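Local atomic coordinates of metallocarboxypeptidase (Trypanosoma cruzi, PDB entry 3DWC), a protein that probably releases single amino acids, other than proline, from the C-terminal ends of peptides as a metal-dependent carboxypeptidase of the M32 family. Residues A26-H31 against D246-T251; P154-V159 against G165-R170; A353-Y358 against R493-R498. All coordinates share one frame; numbering follows the deposited sequence.

Interaction 1: A26-H31 against D246-T251; sequences ADWDSH and DVRITT
Arg248 lies across one face of the Trp28 indole, and that overlap makes up most of the contact. Its CZ stands 4.5 Å from the centroid of the Trp28 six-membered ring, almost on the ring normal, which makes a cation-pi pair; the guanidinium is upright on the indole, the planes 89° apart, and presents an edge, with NH1 coming to 3.3 Å from Trp28 CZ3. Further back, Arg248 CD sits 3.7 Å from the centroid of the five-membered ring in a CH-pi contact. Extended from CG to NE, the arginine spans both rings in one sweep.

The salt bridges probably keep the guanidinium in this upright pose. Asp246, two residues earlier on the strand, takes it side-on: Arg248 NE reaches Asp246 OD1 at 2.8 Å with a nearly straight bond (170°), and Arg248 NH2 goes to OD2. Arg248 NH1 is bound by Asp29 of the second subunit, and the reciprocal bridge forms too, so this arginine has carboxylates from both chains.

One water links the Trp28 ring edge to the strand backbone. It accepts from Trp28 NE1 at 2.8 Å, in the indole plane, and donates to Ile249 O. Thr250 adds a looser van der Waals touch, CG2 to Trp28 NE1, oblique to the ring, while its OG1 is bonded to Ser235.

Here helix 3-32 packs on the central strand of the small mixed sheet, whose other side rests on helix 259-276, bearer of the HExxH metal-binding motif typical of this peptidase clan, and the crossed Asp29-Arg248 bridges join the same spot to the dimer interface.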
loop_
_atom_site.group_PDB
_atom_site.type_symbol
_atom_site.label_atom_id
_atom_site.label_comp_id
_atom_site.label_asym_id
_atom_site.label_seq_id
_atom_site.Cartn_x
_atom_site.Cartn_y
_atom_site.Cartn_z
ATOM N N ALA B 26 -3.009 -0.079 4.307
ATOM C CA ALA B 26 -3.692 1.182 3.945
ATOM C C ALA B 26 -3.189 2.346 4.794
ATOM O O ALA B 26 -3.024 3.450 4.300
ATOM C CB ALA B 26 -5.221 1.030 4.096
ATOM N N ASP B 27 -2.908 2.085 6.066
ATOM C CA ASP B 27 -2.441 3.148 6.970
ATOM C C ASP B 27 -0.995 3.482 6.638
ATOM O O ASP B 27 -0.656 4.625 6.488
ATOM C CB ASP B 27 -2.617 2.756 8.429
ATOM C CG ASP B 27 -2.297 3.902 9.374
ATOM O OD1 ASP B 27 -2.962 4.965 9.280
ATOM O OD2 ASP B 27 -1.344 3.777 10.128
ATOM N N TRP B 28 -0.151 2.466 6.476
ATOM C CA TRP B 28 1.228 2.693 6.070
ATOM C C TRP B 28 1.323 3.539 4.796
ATOM O O TRP B 28 2.058 4.551 4.743
ATOM C CB TRP B 28 2.002 1.335 5.945
ATOM C CG TRP B 28 3.363 1.515 5.356
ATOM C CD1 TRP B 28 4.502 1.800 6.023
ATOM C CD2 TRP B 28 3.705 1.476 3.955
ATOM N NE1 TRP B 28 5.550 1.967 5.129
ATOM C CE2 TRP B 28 5.074 1.792 3.850
ATOM C CE3 TRP B 28 2.964 1.310 2.782
ATOM C CZ2 TRP B 28 5.745 1.843 2.615
ATOM C CZ3 TRP B 28 3.632 1.395 1.538
ATOM C CH2 TRP B 28 5.010 1.664 1.472
ATOM N N ASP B 29 0.516 3.187 3.789
ATOM C CA ASP B 29 0.574 3.813 2.493
ATOM C C ASP B 29 0.082 5.237 2.555
ATOM O O ASP B 29 0.603 6.114 1.820
ATOM C CB ASP B 29 -0.247 2.945 1.512
ATOM C CG ASP B 29 -0.265 3.476 0.131
ATOM O OD1 ASP B 29 0.525 3.006 -0.697
ATOM O OD2 ASP B 29 -1.036 4.406 -0.149
ATOM N N SER B 30 -0.937 5.499 3.384
ATOM C CA SER B 30 -1.482 6.858 3.478
ATOM C C SER B 30 -0.403 7.845 3.952
ATOM O O SER B 30 -0.467 9.006 3.639
ATOM C CB SER B 30 -2.712 6.938 4.408
ATOM O OG SER B 30 -2.289 6.608 5.717
ATOM N N HIS B 31 0.590 7.349 4.675
ATOM C CA HIS B 31 1.669 8.182 5.233
ATOM C C HIS B 31 2.937 8.235 4.403
ATOM O O HIS B 31 3.792 9.074 4.698
ATOM C CB HIS B 31 2.058 7.684 6.638
ATOM C CG HIS B 31 0.978 7.874 7.636
ATOM N ND1 HIS B 31 0.250 6.828 8.148
ATOM C CD2 HIS B 31 0.437 9.005 8.163
ATOM C CE1 HIS B 31 -0.679 7.298 8.967
ATOM N NE2 HIS B 31 -0.604 8.618 8.972
ATOM N N ASP B 246 5.949 -8.201 7.350
ATOM C CA ASP B 246 6.275 -7.194 6.381
ATOM C C ASP B 246 6.296 -5.891 7.153
ATOM O O ASP B 246 5.371 -5.099 7.063
ATOM C CB ASP B 246 5.201 -7.236 5.256
ATOM C CG ASP B 246 5.500 -6.288 4.107
ATOM O OD1 ASP B 246 6.357 -5.369 4.288
ATOM O OD2 ASP B 246 4.834 -6.443 3.025
ATOM N N VAL B 247 7.365 -5.681 7.941
ATOM C CA VAL B 247 7.416 -4.581 8.905
ATOM C C VAL B 247 8.084 -3.393 8.222
ATOM O O VAL B 247 9.168 -3.526 7.700
ATOM C CB VAL B 247 8.209 -4.963 10.185
ATOM C CG1 VAL B 247 8.333 -3.674 11.172
ATOM C CG2 VAL B 247 7.578 -6.108 10.839
ATOM N N ARG B 248 7.409 -2.261 8.202
ATOM C CA ARG B 248 7.784 -1.118 7.420
ATOM C C ARG B 248 7.923 0.089 8.372
ATOM O O ARG B 248 6.944 0.537 8.974
ATOM C CB ARG B 248 6.732 -0.831 6.322
ATOM C CG ARG B 248 6.544 -2.024 5.392
ATOM C CD ARG B 248 5.756 -1.691 4.151
ATOM N NE ARG B 248 5.571 -2.892 3.337
ATOM C CZ ARG B 248 4.908 -2.889 2.195
ATOM N NH1 ARG B 248 4.390 -1.770 1.752
ATOM N NH2 ARG B 248 4.686 -4.017 1.544
ATOM N N ILE B 249 9.155 0.589 8.459
ATOM C CA ILE B 249 9.511 1.708 9.274
ATOM C C ILE B 249 9.839 2.911 8.391
ATOM O O ILE B 249 10.197 2.772 7.242
ATOM C CB ILE B 249 10.682 1.371 10.209
ATOM C CG1 ILE B 249 12.009 1.223 9.484
ATOM C CG2 ILE B 249 10.433 0.086 10.976
ATOM C CD1 ILE B 249 13.144 1.280 10.490
ATOM N N THR B 250 9.699 4.105 8.944
ATOM C CA THR B 250 10.035 5.303 8.206
ATOM C C THR B 250 10.883 6.260 9.052
ATOM O O THR B 250 11.070 6.070 10.273
ATOM C CB THR B 250 8.787 6.045 7.807
ATOM O OG1 THR B 250 8.149 6.487 8.987
ATOM C CG2 THR B 250 7.851 5.149 7.013
ATOM N N THR B 251 11.364 7.297 8.372
ATOM C CA THR B 251 12.148 8.343 8.966
ATOM C C THR B 251 12.055 9.550 8.052
ATOM O O THR B 251 11.351 9.570 7.054
ATOM C CB THR B 251 13.632 7.932 9.137
ATOM O OG1 THR B 251 14.305 8.894 9.951
ATOM C CG2 THR B 251 14.351 7.858 7.755
HETATM O O HOH W 1 8.363 1.871 5.170
#

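Interaction 2: P154-V159 against G165-R170; sequences PYEALV and GMTLQR
Glu156 and Leu168 bring the two backbones to within 5.5 Å, CA to CA, the first on helix 154-162 and the second on the opening turn of helix 168-196. Beyond them Val159 CA and Met166 CA are 7.1 Å apart, Met166 lying in the loop that leads into the later helix.

The Glu156 side chain bridges the gap. With CG anti to its own backbone N (chi1 -172°) and the chain extended beyond, it runs out beside Thr167, the two pointing the same way, and OE2 accepts from Leu168 N at 2.9 Å. The bond is straight at the hydrogen (167°), though the N-H arrives well above the carboxylate plane. Thr167 is the N-cap of helix 168-196: its OG1 accepts from Arg170 N at 3.2 Å. Two side chains therefore serve N-H groups of the first turn, one from the cap residue and one from the preceding helix, and the negative carboxylate at this positive helix end is probably favourable. A short loop joins the two consecutive helices, 154-162 and 168-196, and is also held by Asp160, which accepts from Gly165 N.

Leu168 sets its CD1 against the earlier helix, 3.3 Å from Glu156 N and 3.7 Å from Tyr155 CD2, crossing the tyrosine at about a right angle. One face of the Tyr155 ring is covered by Val159 CG2 from its own helix, and its OH bonds Glu369 on helix 358-374. Val159 uses its other branch, CG1, to meet Met166 CG at 4.1 Å; the methionine bends onward to Leu425 of helix 421-441.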
loop_
_atom_site.group_PDB
_atom_site.type_symbol
_atom_site.label_atom_id
_atom_site.label_comp_id
_atom_site.label_asym_id
_atom_site.label_seq_id
_atom_site.Cartn_x
_atom_site.Cartn_y
_atom_site.Cartn_z
ATOM N N PRO B 154 -11.590 4.461 36.932
ATOM C CA PRO B 154 -11.684 4.803 35.497
ATOM C C PRO B 154 -10.356 4.965 34.744
ATOM O O PRO B 154 -10.222 4.435 33.641
ATOM C CB PRO B 154 -12.450 6.130 35.494
ATOM C CG PRO B 154 -12.851 6.398 36.957
ATOM C CD PRO B 154 -12.626 5.152 37.722
ATOM N N TYR B 155 -9.400 5.690 35.331
ATOM C CA TYR B 155 -8.080 5.897 34.726
ATOM C C TYR B 155 -7.332 4.573 34.592
ATOM O O TYR B 155 -6.692 4.325 33.595
ATOM C CB TYR B 155 -7.236 6.899 35.535
ATOM C CG TYR B 155 -5.966 7.374 34.836
ATOM C CD1 TYR B 155 -5.973 7.761 33.503
ATOM C CD2 TYR B 155 -4.769 7.437 35.513
ATOM C CE1 TYR B 155 -4.812 8.197 32.866
ATOM C CE2 TYR B 155 -3.594 7.864 34.881
ATOM C CZ TYR B 155 -3.620 8.243 33.569
ATOM O OH TYR B 155 -2.448 8.647 32.958
ATOM N N GLU B 156 -7.417 3.720 35.596
ATOM C CA GLU B 156 -6.871 2.382 35.487
ATOM C C GLU B 156 -7.466 1.607 34.299
ATOM O O GLU B 156 -6.747 0.928 33.569
ATOM C CB GLU B 156 -7.064 1.595 36.780
ATOM C CG GLU B 156 -6.333 0.280 36.742
ATOM C CD GLU B 156 -6.303 -0.428 38.067
ATOM O OE1 GLU B 156 -6.482 -1.668 38.055
ATOM O OE2 GLU B 156 -6.053 0.237 39.099
ATOM N N ALA B 157 -8.780 1.701 34.115
ATOM C CA ALA B 157 -9.454 1.056 32.971
ATOM C C ALA B 157 -8.888 1.584 31.657
ATOM O O ALA B 157 -8.760 0.833 30.672
ATOM C CB ALA B 157 -10.990 1.256 33.056
ATOM N N LEU B 158 -8.491 2.857 31.643
ATOM C CA LEU B 158 -7.937 3.468 30.444
ATOM C C LEU B 158 -6.460 3.077 30.224
ATOM O O LEU B 158 -6.063 2.722 29.113
ATOM C CB LEU B 158 -8.123 4.983 30.459
ATOM C CG LEU B 158 -9.571 5.504 30.263
ATOM C CD1 LEU B 158 -9.661 6.971 30.668
ATOM C CD2 LEU B 158 -10.065 5.330 28.825
ATOM N N VAL B 159 -5.657 3.123 31.279
ATOM C CA VAL B 159 -4.250 2.726 31.163
ATOM C C VAL B 159 -4.152 1.264 30.693
ATOM O O VAL B 159 -3.273 0.911 29.910
ATOM C CB VAL B 159 -3.489 2.940 32.479
ATOM C CG1 VAL B 159 -2.089 2.304 32.408
ATOM C CG2 VAL B 159 -3.410 4.469 32.800
ATOM N N GLY B 165 -3.148 -4.956 32.668
ATOM C CA GLY B 165 -2.886 -5.438 34.012
ATOM C C GLY B 165 -2.148 -4.464 34.907
ATOM O O GLY B 165 -1.912 -4.772 36.064
ATOM N N MET B 166 -1.801 -3.287 34.380
ATOM C CA MET B 166 -1.155 -2.244 35.184
ATOM C C MET B 166 -2.210 -1.550 36.054
ATOM O O MET B 166 -3.238 -1.080 35.536
ATOM C CB MET B 166 -0.486 -1.196 34.303
ATOM C CG MET B 166 0.068 0.007 35.073
ATOM S SD MET B 166 1.326 -0.434 36.295
ATOM C CE MET B 166 2.640 -0.836 35.157
ATOM N N THR B 167 -1.952 -1.501 37.362
ATOM C CA THR B 167 -2.870 -0.847 38.294
ATOM C C THR B 167 -2.408 0.574 38.610
ATOM O O THR B 167 -1.208 0.880 38.510
ATOM C CB THR B 167 -2.946 -1.611 39.592
ATOM O OG1 THR B 167 -1.682 -1.539 40.249
ATOM C CG2 THR B 167 -3.305 -3.066 39.345
ATOM N N LEU B 168 -3.365 1.438 38.990
ATOM C CA LEU B 168 -3.030 2.800 39.454
ATOM C C LEU B 168 -2.177 2.829 40.728
ATOM O O LEU B 168 -1.400 3.753 40.950
ATOM C CB LEU B 168 -4.280 3.629 39.714
ATOM C CG LEU B 168 -4.568 4.710 38.681
ATOM C CD1 LEU B 168 -4.566 4.162 37.240
ATOM C CD2 LEU B 168 -5.908 5.363 39.024
ATOM N N GLN B 169 -2.357 1.842 41.582
ATOM C CA GLN B 169 -1.546 1.754 42.779
ATOM C C GLN B 169 -0.074 1.610 42.405
ATOM O O GLN B 169 0.786 2.333 42.946
ATOM C CB GLN B 169 -1.979 0.577 43.624
ATOM C CG GLN B 169 -1.042 0.286 44.790
ATOM C CD GLN B 169 -1.613 -0.769 45.705
ATOM O OE1 GLN B 169 -2.640 -0.553 46.362
ATOM N NE2 GLN B 169 -0.955 -1.942 45.745
ATOM N N ARG B 170 0.216 0.666 41.498
ATOM C CA ARG B 170 1.590 0.425 41.045
ATOM C C ARG B 170 2.128 1.608 40.261
ATOM O O ARG B 170 3.258 2.037 40.495
ATOM C CB ARG B 170 1.690 -0.872 40.230
ATOM C CG ARG B 170 3.117 -1.333 39.918
ATOM C CD ARG B 170 3.950 -1.614 41.181
ATOM N NE ARG B 170 5.367 -1.682 40.833
ATOM C CZ ARG B 170 6.372 -1.186 41.548
ATOM N NH1 ARG B 170 7.603 -1.304 41.076
ATOM N NH2 ARG B 170 6.179 -0.569 42.707
#

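Interaction 3: A353-Y358 against R493-R498. With SO4 (sulfate ion), chain V.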
loop_
_atom_site.group_PDB
_atom_site.type_symbol
_atom_site.label_atom_id
_atom_site.label_comp_id
_atom_site.label_asym_id
_atom_site.label_seq_id
_atom_site.Cartn_x
_atom_site.Cartn_y
_atom_site.Cartn_z
ATOM N N ALA B 353 13.124 16.018 23.944
ATOM C CA ALA B 353 13.799 15.946 25.237
ATOM C C ALA B 353 14.889 14.892 25.230
ATOM O O ALA B 353 14.717 13.866 24.648
ATOM C CB ALA B 353 12.770 15.666 26.355
ATOM N N ASP B 354 15.989 15.145 25.928
ATOM C CA ASP B 354 17.075 14.183 25.989
ATOM C C ASP B 354 16.734 13.028 26.954
ATOM O O ASP B 354 15.685 13.034 27.581
ATOM C CB ASP B 354 18.381 14.902 26.359
ATOM C CG ASP B 354 18.320 15.620 27.724
ATOM O OD1 ASP B 354 18.597 16.825 27.730
ATOM O OD2 ASP B 354 18.030 14.984 28.786
ATOM N N GLU B 355 17.613 12.037 27.078
ATOM C CA GLU B 355 17.269 10.813 27.779
ATOM C C GLU B 355 16.909 11.101 29.242
ATOM O O GLU B 355 16.066 10.427 29.844
ATOM C CB GLU B 355 18.440 9.801 27.668
ATOM C CG GLU B 355 18.184 8.472 28.342
ATOM C CD GLU B 355 19.347 7.560 28.255
ATOM O OE1 GLU B 355 20.453 8.035 27.949
ATOM O OE2 GLU B 355 19.154 6.349 28.448
ATOM N N LEU B 356 17.555 12.087 29.837
ATOM C CA LEU B 356 17.382 12.358 31.262
ATOM C C LEU B 356 16.128 13.174 31.572
ATOM O O LEU B 356 15.430 12.901 32.552
ATOM C CB LEU B 356 18.655 13.035 31.818
ATOM C CG LEU B 356 18.831 13.221 33.330
ATOM C CD1 LEU B 356 18.923 11.919 34.132
ATOM C CD2 LEU B 356 20.079 14.049 33.612
ATOM N N CYS B 357 15.822 14.153 30.719
ATOM C CA CYS B 357 14.709 15.081 30.948
ATOM C C CYS B 357 13.393 14.489 30.578
ATOM O O CYS B 357 12.363 14.799 31.159
ATOM C CB CYS B 357 14.901 16.350 30.127
ATOM S SG CYS B 357 16.273 17.346 30.718
ATOM N N TYR B 358 13.428 13.653 29.561
ATOM C CA TYR B 358 12.243 13.025 29.008
ATOM C C TYR B 358 11.232 12.461 30.064
ATOM O O TYR B 358 10.052 12.825 30.041
ATOM C CB TYR B 358 12.665 11.972 27.987
ATOM C CG TYR B 358 11.559 11.608 27.049
ATOM C CD1 TYR B 358 11.540 12.089 25.746
ATOM C CD2 TYR B 358 10.496 10.840 27.480
ATOM C CE1 TYR B 358 10.513 11.775 24.895
ATOM C CE2 TYR B 358 9.483 10.515 26.632
ATOM C CZ TYR B 358 9.494 10.984 25.352
ATOM O OH TYR B 358 8.468 10.649 24.531
ATOM N N ARG B 493 16.883 4.303 37.331
ATOM C CA ARG B 493 17.628 5.241 38.170
ATOM C C ARG B 493 19.159 5.014 38.107
ATOM O O ARG B 493 19.912 5.948 37.936
ATOM C CB ARG B 493 17.139 5.118 39.642
ATOM C CG ARG B 493 17.825 6.048 40.605
ATOM C CD ARG B 493 17.381 5.863 42.078
ATOM N NE ARG B 493 18.023 6.878 42.894
ATOM C CZ ARG B 493 17.720 7.205 44.150
ATOM N NH1 ARG B 493 16.776 6.587 44.844
ATOM N NH2 ARG B 493 18.403 8.178 44.721
ATOM N N ARG B 494 19.601 3.777 38.322
ATOM C CA ARG B 494 21.028 3.446 38.276
ATOM C C ARG B 494 21.632 3.670 36.917
ATOM O O ARG B 494 22.778 4.092 36.836
ATOM C CB ARG B 494 21.283 1.976 38.623
ATOM C CG ARG B 494 21.760 1.757 39.966
ATOM C CD ARG B 494 20.762 1.218 40.792
ATOM N NE ARG B 494 20.412 -0.158 40.447
ATOM C CZ ARG B 494 19.837 -0.989 41.305
ATOM N NH1 ARG B 494 19.617 -0.591 42.552
ATOM N NH2 ARG B 494 19.504 -2.223 40.930
ATOM N N HIS B 495 20.891 3.345 35.864
ATOM C CA HIS B 495 21.298 3.667 34.456
ATOM C C HIS B 495 21.513 5.171 34.251
ATOM O O HIS B 495 22.544 5.601 33.720
ATOM C CB HIS B 495 20.226 3.214 33.463
ATOM C CG HIS B 495 20.404 3.781 32.075
ATOM N ND1 HIS B 495 21.434 3.384 31.248
ATOM C CD2 HIS B 495 19.676 4.676 31.361
ATOM C CE1 HIS B 495 21.368 4.040 30.112
ATOM N NE2 HIS B 495 20.311 4.844 30.150
ATOM N N LEU B 496 20.521 5.973 34.651
ATOM C CA LEU B 496 20.642 7.430 34.505
ATOM C C LEU B 496 21.761 8.053 35.341
ATOM O O LEU B 496 22.478 8.900 34.856
ATOM C CB LEU B 496 19.276 8.142 34.740
ATOM C CG LEU B 496 18.132 7.836 33.738
ATOM C CD1 LEU B 496 16.833 8.394 34.218
ATOM C CD2 LEU B 496 18.423 8.295 32.264
ATOM N N GLU B 497 21.896 7.654 36.600
ATOM C CA GLU B 497 23.004 8.061 37.485
ATOM C C GLU B 497 24.393 7.736 36.944
ATOM O O GLU B 497 25.283 8.608 36.909
ATOM C CB GLU B 497 22.860 7.385 38.869
ATOM C CG GLU B 497 21.713 7.932 39.692
ATOM C CD GLU B 497 21.495 7.144 40.996
ATOM O OE1 GLU B 497 20.762 7.640 41.835
ATOM O OE2 GLU B 497 22.034 6.035 41.180
ATOM N N ARG B 498 24.562 6.492 36.498
ATOM C CA ARG B 498 25.810 6.035 35.949
ATOM C C ARG B 498 26.219 6.724 34.669
ATOM O O ARG B 498 27.403 6.993 34.471
ATOM C CB ARG B 498 25.789 4.513 35.704
ATOM C CG ARG B 498 25.797 3.739 37.010
ATOM C CD ARG B 498 25.504 2.243 36.857
ATOM N NE ARG B 498 25.356 1.638 38.185
ATOM C CZ ARG B 498 24.855 0.412 38.410
ATOM N NH1 ARG B 498 24.445 -0.352 37.421
ATOM N NH2 ARG B 498 24.753 -0.044 39.642
HETATM S S SO4 V . 16.941 -2.664 43.734
HETATM O O1 SO4 V . 17.835 -3.372 44.657
HETATM O O2 SO4 V . 15.556 -2.739 44.225
HETATM O O3 SO4 V . 17.309 -1.247 43.746
HETATM O O4 SO4 V . 17.108 -3.240 42.384
#
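A His-carboxylate hydrogen bond between Glu355 and His495 joins the loop before helix 358-374 to the C-terminal helix 490-501. His495 NE2 donates to Glu355 OE2 at a short 2.5 Å; the acceptor lies in the plane of the imidazole at its edge, whereas the N-H comes in from above the carboxylate plane, the two flat groups being turned 55° apart. Glu355 is extended, CG anti to its backbone N (chi1 -179°), and reaches the histidine from the opposite direction. Its OE1 is taken by Arg499 and Tyr500, so both oxygens are tied to the same helix and the carboxylate's rotation is probably fixed.

An Asx motif spans the turn that carries Glu355 and Leu356: Asp354 OD2 accepts from Cys357 N at 3.0 Å. Next to the polar bond Leu496 packs against the loop, its CD2 3.9 Å from Glu355 CG and its CB 3.8 Å from Leu356 CD1, while Leu356 also packs on Leu182 and Val189 of helix 168-196.

Away from the loop, Arg494 holds a sulfate, probably from the crystallisation liquor, through NH2 to O4 at 3.0 Å and a weak bond from NH1 to O3; Asn488 binds it too.

Starting at the N terminus, helix 3-32 carries the first half of interaction 1, whose partner strand comes only after 214 intervening residues, mostly helical. Interaction 2 falls within that long loop and closes a much smaller one of five residues, between consecutive helices; the two centres are about 31 Å apart, on opposite sides of the chain's centre. Interaction 3 opens only after interaction 1 has closed, and joins the loop at 353-358 to the C-terminal helix across 134 residues. No loops cross. Helix 168-196, whose start lies in interaction 2, also packs further along against Leu356 of interaction 3, while helix 358-374, entered from interaction 3, returns to cover Tyr155.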